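Local coordinates for lipoate-protein ligase, putative (Streptococcus pneumoniae, PDB 1VQZ) that is a putative member of the lipoate-protein ligase family, combining a lipoyl ligase A/B catalytic domain with a bacterial lipoate ligase C-terminal domain, at residues I53-G56 against R57-T61; V87-D90 against L91-N95; I321-T324 against R325-G329. All coordinates share one frame; numbering follows the deposited sequence.

Interaction 1. Residues I53-G56 against R57-T61; sequences IIVG and RHQNT. With EDO (1,2-ethanediol), chain D; EDO (1,2-ethanediol), chain S; EDO (1,2-ethanediol), chain J.
Gln-59 meets Gly-56 twice, once through its side-chain amide and once through its backbone. Its OE1 accepts the backbone amide of Gly-56, with Gly-56 N to Gln-59 OE1 at 2.9 Å. The bond is nearly straight (166° at the hydrogen), and the donor lies in the carbonyl plane of the side chain, on a lone pair. In the other direction Gln-59 N donates to Gly-56 O over 3.2 Å, the closing bond of a type I beta turn from Gly-56 to Gln-59. The side chain reaches back across this turn because CG sits beside its own backbone N, opposite the carbonyl carbon (chi1 -75°), and the chain runs extended from there. Its OE1 also passes 3.4 Å from Val-55 CB. Farther along, Val-55 CG2 rests on Thr-61 OG1 at 3.6 Å, the two side chains crossing at about a right angle.

Arg-57 and His-58, at the corner of the turn, point their CB atoms away from 53-56, and their side chains lie against each other: Arg-57 CG lies 3.8 Å above one face of the His-58 ring, toward its rim. His-58 ND1 donates to O1 of an ethanediol (chain D) at 3.0 Å.

In the next shell Arg-79 NH1 bonds Gln-59 O, Asn-251 O receives Thr-61 OG1, and Gly-293 O holds Arg-57 NH2. The turn thus follows directly on strand 52-55, the central strand of a three-stranded sheet, with 76-79 parallel on one side and 87-89 antiparallel on the other, where the chain leaves for helix 67-73.

Interaction 2. Residues V87-D90 against L91-N95; sequences VYHD and LNNLN. With EDO (1,2-ethanediol), chain L.
Asp-90 places CG between its backbone N and carbonyl carbon (chi1 75°), which folds the carboxylate forward over the next amides and lets OD1 accept from Asn-92 N at 2.8 Å, approached from above the carboxylate plane. Asn-93 instead sends CG opposite its backbone N (chi1 178°), carrying its amide back against His-89. There Asn-93 ND2 stands 3.2 Å above one face of the His-89 ring, displaced toward the rim, with the amide clearly tilted against the ring.

A backbone bond accompanies both placements: Asn-93 N donates to Asp-90 O at 3.0 Å, closing a type I beta turn from Asp-90 to Asn-93. At 105° between their directions, strand segments 87-89 and 93-95 run nearly perpendicular, so the turn redirects the chain from the three-stranded sheet into the eight-stranded one.

Asn-95 reaches the same imidazole obliquely, with Asn-95 ND2 3.1 Å from His-89 NE2, its amide much closer to parallel with the ring than that of Asn-93. At the ring edge, near its plane, O1 of an ethanediol (chain L) is hydrogen-bonded to His-89 NE2 at 3.3 Å; Glu-30 OE1 bonds the ethanediol too. One water donates to both Tyr-88 O and Asn-93 OD1, fixing the oxygen end of that amide while its nitrogen faces the ring. Another accepts from Asn-92 ND2 and donates to Asp-90 OD2, which also receives Asp-166 N.

The chemistry is therefore almost wholly polar. Both carboxylate oxygens of Asp-90 have donors, which would stabilise negative charge there, whereas the buried Asp-90 N has no partner in the model: the corner is held by a backbone turn bond, a carboxylate-to-amide bond and bridging waters more than by apolar packing.

Interaction 3. Residues I321-T324 against R325-G329; sequences IDIT and RYFAG
Ile-323 and Phe-327 form the close-packed side of this contact. Ile-323 CD1 touches Phe-327 CD1 at 3.7 Å, the side chains meeting at a slant; CG1 of the isoleucine lies opposite its backbone N (chi1 -163°), and a chi2 of 72° then brings CD1 to the phenylalanine. The backbone draws the two together as well. Ile-323 O accepts from Tyr-326 N and from Phe-327 N, each at 2.9 Å, and the second donor arrives nearly head-on, at a C=O...N angle of 171°. Beside them, Ile-321 CD1 reaches Tyr-326 CD2 at a looser 4.2 Å. Val-300 of helix 298-304 touches Ile-321, Tyr-326 and Phe-327, while Ile-335 of helix 332-339 touches Phe-327.

The opposite character appears at Asp-322 and Thr-324, both exposed. Asp-322 OD1 is gripped twice from the same face of its carboxylate, by Thr-324 OG1 at 2.7 Å and by Thr-324 N at 3.2 Å. Toward Arg-325 its other oxygen meets aliphatic carbon, Asp-322 OD2 lying 3.5 Å from Arg-325 CG. The arginine chain, bent at chi2 and chi3, leads its guanidinium elsewhere, to a salt bridge with Glu-295 and a cation-pi contact with Tyr-150.

Asp-322 O takes Arg-325 N at 3.1 Å, so two consecutive carbonyls, those of Asp-322 and Ile-323, each accept from the amide three residues on. An Asx turn at Asp-322, bonded to the amide of Thr-324, opens this compact bend, which links helices 311-318 and 332-339 within the ligase C-terminal family region.

How the interactions relate
Interactions 1 and 2 share the three-stranded sheet, where strands 52-55 and 87-89 are neighbours: Ile-54 N lies 2.8 Å from Val-87 O, a probable hydrogen bond, and Ile-54 CG1 packs on His-89 CE1 at 3.5 Å. Interaction 3 belongs to the C-terminal region of the ligase, its centre about 19 Å from that of interaction 1 and 28 Å from that of interaction 2. Burial differs: interaction 1 is buried, the other two partly so. All three turn the chain through backbone bonds, yet a glutamine amide reinforces the first, a carboxylate with waters the second, and the third divides apolar packing from an exposed Asx turn.

Interaction 1. Residues I53-G56 against R57-T61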
ATOM      1  N   ILE A  53       4.067  -9.737   6.897  1.00 29.80           N
ATOM      2  CA  ILE A  53       2.914  -9.567   6.025  1.00 30.32           C
ATOM      3  C   ILE A  53       2.359  -8.164   6.222  1.00 29.20           C
ATOM      4  O   ILE A  53       1.916  -7.797   7.312  1.00 30.52           O
ATOM      5  CB  ILE A  53       1.783 -10.606   6.259  1.00 27.64           C
ATOM      6  CG1 ILE A  53       2.331 -12.044   6.152  1.00 29.54           C
ATOM      7  CG2 ILE A  53       0.637 -10.345   5.259  1.00 30.71           C
ATOM      8  CD1 ILE A  53       2.798 -12.418   4.733  1.00 36.35           C
ATOM      9  N   ILE A  54       2.362  -7.401   5.150  1.00 30.04           N
ATOM     10  CA  ILE A  54       1.850  -6.063   5.157  1.00 29.94           C
ATOM     11  C   ILE A  54       0.473  -6.067   4.472  1.00 29.46           C
ATOM     12  O   ILE A  54       0.355  -6.441   3.311  1.00 27.97           O
ATOM     13  CB  ILE A  54       2.770  -5.093   4.431  1.00 31.80           C
ATOM     14  CG1 ILE A  54       4.212  -5.148   4.981  1.00 33.45           C
ATOM     15  CG2 ILE A  54       2.251  -3.660   4.587  1.00 31.03           C
ATOM     16  CD1 ILE A  54       4.353  -4.886   6.467  1.00 38.55           C
ATOM     17  N   VAL A  55      -0.545  -5.632   5.201  1.00 26.45           N
ATOM     18  CA  VAL A  55      -1.906  -5.657   4.735  1.00 25.81           C
ATOM     19  C   VAL A  55      -2.336  -4.279   4.343  1.00 28.33           C
ATOM     20  O   VAL A  55      -1.853  -3.290   4.893  1.00 30.44           O
ATOM     21  CB  VAL A  55      -2.922  -6.358   5.718  1.00 29.92           C
ATOM     22  CG1 VAL A  55      -2.441  -7.767   6.029  1.00 35.77           C
ATOM     23  CG2 VAL A  55      -3.149  -5.561   7.018  1.00 30.76           C
ATOM     24  N   GLY A  56      -3.237  -4.238   3.357  1.00 27.38           N
ATOM     25  CA  GLY A  56      -3.791  -3.003   2.863  1.00 25.38           C
ATOM     26  C   GLY A  56      -4.626  -2.307   3.912  1.00 27.28           C
ATOM     27  O   GLY A  56      -5.160  -2.910   4.850  1.00 26.73           O
ATOM     28  N   ARG A  57      -4.697  -0.997   3.765  1.00 27.64           N
ATOM     29  CA  ARG A  57      -5.428  -0.110   4.663  1.00 28.30           C
ATOM     30  C   ARG A  57      -6.873  -0.517   5.037  1.00 29.20           C
ATOM     31  O   ARG A  57      -7.367  -0.203   6.160  1.00 26.80           O
ATOM     32  CB  ARG A  57      -5.395   1.292   3.999  1.00 29.22           C
ATOM     33  CG  ARG A  57      -6.014   2.358   4.729  1.00 33.62           C
ATOM     34  CD  ARG A  57      -5.874   3.645   3.943  1.00 30.93           C
ATOM     35  NE  ARG A  57      -6.533   3.534   2.672  1.00 38.34           N
ATOM     36  CZ  ARG A  57      -6.249   4.214   1.580  1.00 29.49           C
ATOM     37  NH1 ARG A  57      -5.265   5.105   1.534  1.00 40.82           N
ATOM     38  NH2 ARG A  57      -6.966   3.981   0.504  1.00 38.50           N
ATOM     39  N   HIS A  58      -7.563  -1.204   4.130  1.00 27.49           N
ATOM     40  CA  HIS A  58      -8.931  -1.608   4.377  1.00 24.50           C
ATOM     41  C   HIS A  58      -9.192  -3.107   4.459  1.00 23.19           C
ATOM     42  O   HIS A  58     -10.339  -3.507   4.567  1.00 25.68           O
ATOM     43  CB  HIS A  58      -9.846  -0.957   3.353  1.00 24.25           C
ATOM     44  CG  HIS A  58      -9.786   0.537   3.362  1.00 24.18           C
ATOM     45  ND1 HIS A  58      -9.898   1.278   4.522  1.00 28.81           N
ATOM     46  CD2 HIS A  58      -9.565   1.438   2.363  1.00 27.20           C
ATOM     47  CE1 HIS A  58      -9.792   2.569   4.234  1.00 30.05           C
ATOM     48  NE2 HIS A  58      -9.579   2.697   2.937  1.00 27.12           N
ATOM     49  N   GLN A  59      -8.128  -3.925   4.468  1.00 24.38           N
ATOM     50  CA  GLN A  59      -8.279  -5.368   4.539  1.00 27.92           C
ATOM     51  C   GLN A  59      -8.815  -5.780   5.931  1.00 26.56           C
ATOM     52  O   GLN A  59      -8.509  -5.167   6.947  1.00 25.51           O
ATOM     53  CB  GLN A  59      -6.963  -6.134   4.221  1.00 25.22           C
ATOM     54  CG  GLN A  59      -6.576  -6.180   2.753  1.00 27.42           C
ATOM     55  CD  GLN A  59      -5.445  -7.149   2.447  1.00 23.11           C
ATOM     56  OE1 GLN A  59      -4.257  -6.820   2.590  1.00 24.33           O
ATOM     57  NE2 GLN A  59      -5.812  -8.357   2.001  1.00 26.88           N
ATOM     58  N   ASN A  60      -9.616  -6.830   5.917  1.00 24.33           N
ATOM     59  CA  ASN A  60     -10.155  -7.435   7.119  1.00 24.13           C
ATOM     60  C   ASN A  60      -9.146  -8.488   7.566  1.00 24.57           C
ATOM     61  O   ASN A  60      -9.242  -9.669   7.223  1.00 24.80           O
ATOM     62  CB  ASN A  60     -11.560  -7.990   6.847  1.00 23.48           C
ATOM     63  CG  ASN A  60     -12.225  -8.541   8.103  1.00 25.63           C
ATOM     64  OD1 ASN A  60     -11.586  -8.664   9.139  1.00 34.00           O
ATOM     65  ND2 ASN A  60     -13.473  -8.919   8.002  1.00 20.84           N
ATOM     66  N   THR A  61      -8.140  -7.990   8.295  1.00 22.07           N
ATOM     67  CA  THR A  61      -6.918  -8.701   8.637  1.00 25.28           C
ATOM     68  C   THR A  61      -7.189 -10.070   9.244  1.00 28.64           C
ATOM     69  O   THR A  61      -6.655 -11.085   8.774  1.00 27.18           O
ATOM     70  CB  THR A  61      -6.070  -7.855   9.548  1.00 22.97           C
ATOM     71  OG1 THR A  61      -6.026  -6.510   9.028  1.00 25.93           O
ATOM     72  CG2 THR A  61      -4.664  -8.435   9.641  1.00 27.68           C
TER
HETATM   73  C1  EDO D 402     -11.468  -1.369   7.095  1.00 38.13           C
HETATM   74  O1  EDO D 402     -11.782  -0.258   6.288  1.00 23.03           O
HETATM   75  C2  EDO D 402     -10.329  -1.068   8.049  1.00 25.50           C
HETATM   76  O2  EDO D 402     -10.739  -0.082   8.955  1.00 35.31           O
HETATM   77  C1  EDO S 417     -10.269   3.269   7.926  1.00 52.28           C
HETATM   78  O1  EDO S 417     -11.137   4.117   7.070  1.00 28.83           O
HETATM   79  C2  EDO S 417      -9.193   2.379   7.258  1.00 52.52           C
HETATM   80  O2  EDO S 417      -7.943   2.103   7.959  1.00 47.78           O
HETATM   81  C1  EDO J 408     -13.418  -6.651  11.691  1.00 50.39           C
HETATM   82  O1  EDO J 408     -12.903  -7.969  11.451  1.00 38.52           O
HETATM   83  C2  EDO J 408     -14.700  -6.539  10.877  1.00 50.92           C
HETATM   84  O2  EDO J 408     -15.561  -7.623  11.243  1.00 50.35           O

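Interaction 2. Residues V87-D90 against L91-N95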
ATOM      1  N   VAL A  87       1.028  -8.150   1.100  1.00 30.86           N
ATOM      2  CA  VAL A  87       2.362  -8.278   0.530  1.00 31.29           C
ATOM      3  C   VAL A  87       3.342  -8.878   1.551  1.00 29.29           C
ATOM      4  O   VAL A  87       3.310  -8.500   2.713  1.00 27.91           O
ATOM      5  CB  VAL A  87       2.865  -6.901   0.065  1.00 30.84           C
ATOM      6  CG1 VAL A  87       4.142  -7.034  -0.646  1.00 35.61           C
ATOM      7  CG2 VAL A  87       1.834  -6.264  -0.846  1.00 35.80           C
ATOM      8  N   TYR A  88       4.206  -9.798   1.083  1.00 26.88           N
ATOM      9  CA  TYR A  88       5.299 -10.341   1.877  1.00 27.50           C
ATOM     10  C   TYR A  88       6.588  -9.548   1.742  1.00 26.84           C
ATOM     11  O   TYR A  88       7.109  -9.330   0.643  1.00 30.78           O
ATOM     12  CB  TYR A  88       5.566 -11.822   1.548  1.00 29.58           C
ATOM     13  CG  TYR A  88       6.627 -12.424   2.430  1.00 31.60           C
ATOM     14  CD1 TYR A  88       6.391 -12.608   3.800  1.00 28.42           C
ATOM     15  CD2 TYR A  88       7.862 -12.824   1.906  1.00 29.29           C
ATOM     16  CE1 TYR A  88       7.367 -13.146   4.637  1.00 27.43           C
ATOM     17  CE2 TYR A  88       8.884 -13.363   2.761  1.00 27.89           C
ATOM     18  CZ  TYR A  88       8.618 -13.521   4.106  1.00 28.63           C
ATOM     19  OH  TYR A  88       9.566 -14.089   4.907  1.00 29.68           O
ATOM     20  N   HIS A  89       7.099  -9.145   2.884  1.00 26.77           N
ATOM     21  CA  HIS A  89       8.405  -8.539   3.002  1.00 29.91           C
ATOM     22  C   HIS A  89       9.365  -9.454   3.720  1.00 28.15           C
ATOM     23  O   HIS A  89       8.999 -10.122   4.698  1.00 27.31           O
ATOM     24  CB  HIS A  89       8.292  -7.250   3.838  1.00 31.09           C
ATOM     25  CG  HIS A  89       7.587  -6.127   3.156  1.00 29.95           C
ATOM     26  ND1 HIS A  89       6.421  -6.295   2.443  1.00 40.86           N
ATOM     27  CD2 HIS A  89       7.820  -4.786   3.183  1.00 30.80           C
ATOM     28  CE1 HIS A  89       6.005  -5.117   2.000  1.00 29.07           C
ATOM     29  NE2 HIS A  89       6.821  -4.183   2.465  1.00 34.66           N
ATOM     30  N   ASP A  90      10.615  -9.405   3.282  1.00 29.19           N
ATOM     31  CA  ASP A  90      11.716  -9.962   4.006  1.00 28.05           C
ATOM     32  C   ASP A  90      12.955  -9.085   3.843  1.00 30.96           C
ATOM     33  O   ASP A  90      12.897  -8.006   3.223  1.00 30.28           O
ATOM     34  CB  ASP A  90      11.903 -11.470   3.661  1.00 29.39           C
ATOM     35  CG  ASP A  90      12.528 -11.744   2.283  1.00 29.59           C
ATOM     36  OD1 ASP A  90      13.035 -10.840   1.601  1.00 31.88           O
ATOM     37  OD2 ASP A  90      12.505 -12.934   1.866  1.00 28.52           O
ATOM     38  N   LEU A  91      14.092  -9.544   4.385  1.00 30.44           N
ATOM     39  CA  LEU A  91      15.299  -8.761   4.364  1.00 31.36           C
ATOM     40  C   LEU A  91      15.877  -8.527   2.949  1.00 30.65           C
ATOM     41  O   LEU A  91      16.814  -7.765   2.814  1.00 28.88           O
ATOM     42  CB  LEU A  91      16.375  -9.390   5.257  1.00 30.81           C
ATOM     43  CG  LEU A  91      16.067  -9.314   6.744  1.00 26.90           C
ATOM     44  CD1 LEU A  91      17.260  -9.899   7.511  1.00 37.63           C
ATOM     45  CD2 LEU A  91      15.764  -7.853   7.250  1.00 30.86           C
ATOM     46  N   ASN A  92      15.324  -9.201   1.940  1.00 30.43           N
ATOM     47  CA  ASN A  92      15.712  -9.024   0.550  1.00 30.11           C
ATOM     48  C   ASN A  92      14.636  -8.340  -0.317  1.00 29.30           C
ATOM     49  O   ASN A  92      14.675  -8.359  -1.588  1.00 27.38           O
ATOM     50  CB  ASN A  92      16.134 -10.365  -0.025  1.00 31.82           C
ATOM     51  CG  ASN A  92      17.457 -10.808   0.498  1.00 35.15           C
ATOM     52  OD1 ASN A  92      18.439 -10.126   0.289  1.00 33.25           O
ATOM     53  ND2 ASN A  92      17.493 -11.940   1.201  1.00 33.63           N
ATOM     54  N   ASN A  93      13.711  -7.689   0.381  1.00 31.27           N
ATOM     55  CA  ASN A  93      12.682  -6.832  -0.237  1.00 31.69           C
ATOM     56  C   ASN A  93      13.046  -5.408   0.070  1.00 32.33           C
ATOM     57  O   ASN A  93      13.094  -5.044   1.237  1.00 36.15           O
ATOM     58  CB  ASN A  93      11.313  -7.167   0.349  1.00 33.42           C
ATOM     59  CG  ASN A  93      10.211  -6.287  -0.207  1.00 29.13           C
ATOM     60  OD1 ASN A  93       9.790  -6.475  -1.328  1.00 37.71           O
ATOM     61  ND2 ASN A  93       9.706  -5.372   0.597  1.00 39.10           N
ATOM     62  N   LEU A  94      13.302  -4.606  -0.954  1.00 29.76           N
ATOM     63  CA  LEU A  94      13.752  -3.237  -0.769  1.00 29.55           C
ATOM     64  C   LEU A  94      12.582  -2.320  -1.030  1.00 29.16           C
ATOM     65  O   LEU A  94      12.067  -2.262  -2.145  1.00 30.58           O
ATOM     66  CB  LEU A  94      14.896  -2.892  -1.735  1.00 27.09           C
ATOM     67  CG  LEU A  94      15.489  -1.482  -1.617  1.00 28.75           C
ATOM     68  CD1 LEU A  94      15.982  -1.222  -0.247  1.00 25.81           C
ATOM     69  CD2 LEU A  94      16.604  -1.285  -2.664  1.00 31.26           C
ATOM     70  N   ASN A  95      12.169  -1.634   0.032  1.00 29.46           N
ATOM     71  CA  ASN A  95      11.071  -0.660   0.012  1.00 29.44           C
ATOM     72  C   ASN A  95      11.586   0.694  -0.436  1.00 26.74           C
ATOM     73  O   ASN A  95      12.691   1.090  -0.092  1.00 29.77           O
ATOM     74  CB  ASN A  95      10.433  -0.575   1.431  1.00 28.27           C
ATOM     75  CG  ASN A  95       9.806  -1.913   1.863  1.00 31.57           C
ATOM     76  OD1 ASN A  95      10.236  -2.566   2.834  1.00 38.83           O
ATOM     77  ND2 ASN A  95       8.861  -2.358   1.091  1.00 29.47           N
TER
HETATM   78  C1  EDO L 410       4.609  -0.803   3.531  1.00 33.27           C
HETATM   79  O1  EDO L 410       4.924  -1.493   2.344  1.00 22.97           O
HETATM   80  C2  EDO L 410       4.587   0.655   3.140  1.00 33.45           C
HETATM   81  O2  EDO L 410       4.619   1.473   4.289  1.00 27.87           O
HETATM   82  O   HOH W   1       7.648  -8.127  -1.621  1.00 33.67           O
HETATM   83  O   HOH W   2      11.573  -5.562   3.417  1.00 19.83           O
HETATM   84  O   HOH W   3      14.945 -13.788   1.059  1.00 29.92           O

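Interaction 3. Residues I321-T324 against R325-G329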
ATOM      1  N   ILE A 321     -19.838  11.620  -6.032  1.00 29.85           N
ATOM      2  CA  ILE A 321     -18.395  11.569  -5.723  1.00 30.14           C
ATOM      3  C   ILE A 321     -17.632  10.896  -6.830  1.00 28.83           C
ATOM      4  O   ILE A 321     -18.210  10.150  -7.606  1.00 30.84           O
ATOM      5  CB  ILE A 321     -18.132  10.814  -4.404  1.00 28.96           C
ATOM      6  CG1 ILE A 321     -18.658   9.362  -4.482  1.00 34.65           C
ATOM      7  CG2 ILE A 321     -18.765  11.592  -3.260  1.00 33.22           C
ATOM      8  CD1 ILE A 321     -17.945   8.396  -3.634  1.00 35.41           C
ATOM      9  N   ASP A 322     -16.334  11.189  -6.891  1.00 30.18           N
ATOM     10  CA  ASP A 322     -15.399  10.519  -7.768  1.00 29.81           C
ATOM     11  C   ASP A 322     -14.993   9.130  -7.255  1.00 30.46           C
ATOM     12  O   ASP A 322     -14.077   8.973  -6.436  1.00 29.81           O
ATOM     13  CB  ASP A 322     -14.173  11.397  -7.950  1.00 32.36           C
ATOM     14  CG  ASP A 322     -13.247  10.894  -9.029  1.00 32.09           C
ATOM     15  OD1 ASP A 322     -13.505   9.812  -9.613  1.00 37.76           O
ATOM     16  OD2 ASP A 322     -12.263  11.599  -9.270  1.00 31.70           O
ATOM     17  N   ILE A 323     -15.635   8.121  -7.818  1.00 29.60           N
ATOM     18  CA  ILE A 323     -15.524   6.769  -7.323  1.00 33.26           C
ATOM     19  C   ILE A 323     -14.116   6.231  -7.565  1.00 30.87           C
ATOM     20  O   ILE A 323     -13.624   5.354  -6.796  1.00 33.44           O
ATOM     21  CB  ILE A 323     -16.596   5.810  -7.965  1.00 32.21           C
ATOM     22  CG1 ILE A 323     -16.758   4.527  -7.147  1.00 33.90           C
ATOM     23  CG2 ILE A 323     -16.246   5.475  -9.415  1.00 35.27           C
ATOM     24  CD1 ILE A 323     -17.474   4.712  -5.800  1.00 32.05           C
ATOM     25  N   THR A 324     -13.461   6.777  -8.588  1.00 29.48           N
ATOM     26  CA  THR A 324     -12.148   6.286  -9.002  1.00 32.35           C
ATOM     27  C   THR A 324     -11.061   6.614  -7.986  1.00 32.82           C
ATOM     28  O   THR A 324      -9.993   5.961  -7.985  1.00 31.51           O
ATOM     29  CB  THR A 324     -11.740   6.805 -10.402  1.00 33.48           C
ATOM     30  OG1 THR A 324     -11.500   8.236 -10.397  1.00 29.77           O
ATOM     31  CG2 THR A 324     -12.855   6.476 -11.358  1.00 41.12           C
ATOM     32  N   ARG A 325     -11.342   7.555  -7.076  1.00 30.28           N
ATOM     33  CA  ARG A 325     -10.383   7.869  -6.014  1.00 28.07           C
ATOM     34  C   ARG A 325     -10.388   6.798  -4.972  1.00 28.94           C
ATOM     35  O   ARG A 325      -9.431   6.709  -4.222  1.00 31.62           O
ATOM     36  CB  ARG A 325     -10.702   9.207  -5.360  1.00 28.71           C
ATOM     37  CG  ARG A 325     -10.704  10.406  -6.322  1.00 27.72           C
ATOM     38  CD  ARG A 325      -9.295  10.702  -6.804  1.00 41.75           C
ATOM     39  NE  ARG A 325      -8.489  11.358  -5.774  1.00 48.00           N
ATOM     40  CZ  ARG A 325      -7.202  11.686  -5.905  1.00 50.42           C
ATOM     41  NH1 ARG A 325      -6.534  11.423  -7.030  1.00 44.94           N
ATOM     42  NH2 ARG A 325      -6.585  12.306  -4.915  1.00 47.47           N
ATOM     43  N   TYR A 326     -11.457   6.001  -4.920  1.00 31.73           N
ATOM     44  CA  TYR A 326     -11.700   5.057  -3.791  1.00 28.80           C
ATOM     45  C   TYR A 326     -11.638   3.583  -4.173  1.00 31.26           C
ATOM     46  O   TYR A 326     -11.175   2.733  -3.364  1.00 30.77           O
ATOM     47  CB  TYR A 326     -13.047   5.398  -3.140  1.00 29.54           C
ATOM     48  CG  TYR A 326     -13.082   6.844  -2.717  1.00 28.88           C
ATOM     49  CD1 TYR A 326     -12.298   7.288  -1.647  1.00 25.52           C
ATOM     50  CD2 TYR A 326     -13.826   7.778  -3.432  1.00 31.23           C
ATOM     51  CE1 TYR A 326     -12.301   8.619  -1.278  1.00 33.65           C
ATOM     52  CE2 TYR A 326     -13.843   9.112  -3.086  1.00 30.52           C
ATOM     53  CZ  TYR A 326     -13.066   9.535  -2.029  1.00 29.74           C
ATOM     54  OH  TYR A 326     -13.037  10.852  -1.716  1.00 27.36           O
ATOM     55  N   PHE A 327     -12.180   3.262  -5.350  1.00 30.99           N
ATOM     56  CA  PHE A 327     -12.228   1.876  -5.846  1.00 36.04           C
ATOM     57  C   PHE A 327     -11.770   1.833  -7.289  1.00 36.37           C
ATOM     58  O   PHE A 327     -12.559   1.996  -8.198  1.00 38.91           O
ATOM     59  CB  PHE A 327     -13.627   1.246  -5.724  1.00 36.20           C
ATOM     60  CG  PHE A 327     -14.279   1.383  -4.361  1.00 34.59           C
ATOM     61  CD1 PHE A 327     -15.112   2.460  -4.076  1.00 33.24           C
ATOM     62  CD2 PHE A 327     -14.155   0.395  -3.415  1.00 35.87           C
ATOM     63  CE1 PHE A 327     -15.761   2.566  -2.828  1.00 33.44           C
ATOM     64  CE2 PHE A 327     -14.781   0.489  -2.205  1.00 34.81           C
ATOM     65  CZ  PHE A 327     -15.583   1.597  -1.896  1.00 31.53           C
ATOM     66  N   ALA A 328     -10.477   1.661  -7.508  1.00 37.36           N
ATOM     67  CA  ALA A 328      -9.963   1.606  -8.883  1.00 35.62           C
ATOM     68  C   ALA A 328     -10.476   0.334  -9.587  1.00 33.18           C
ATOM     69  O   ALA A 328     -10.391  -0.786  -9.046  1.00 33.13           O
ATOM     70  CB  ALA A 328      -8.418   1.679  -8.905  1.00 37.34           C
ATOM     71  N   GLY A 329     -11.072   0.536 -10.752  1.00 30.69           N
ATOM     72  CA  GLY A 329     -11.603  -0.534 -11.581  1.00 32.11           C
ATOM     73  C   GLY A 329     -12.945  -1.114 -11.208  1.00 32.94           C
ATOM     74  O   GLY A 329     -13.397  -2.103 -11.814  1.00 36.25           O
TER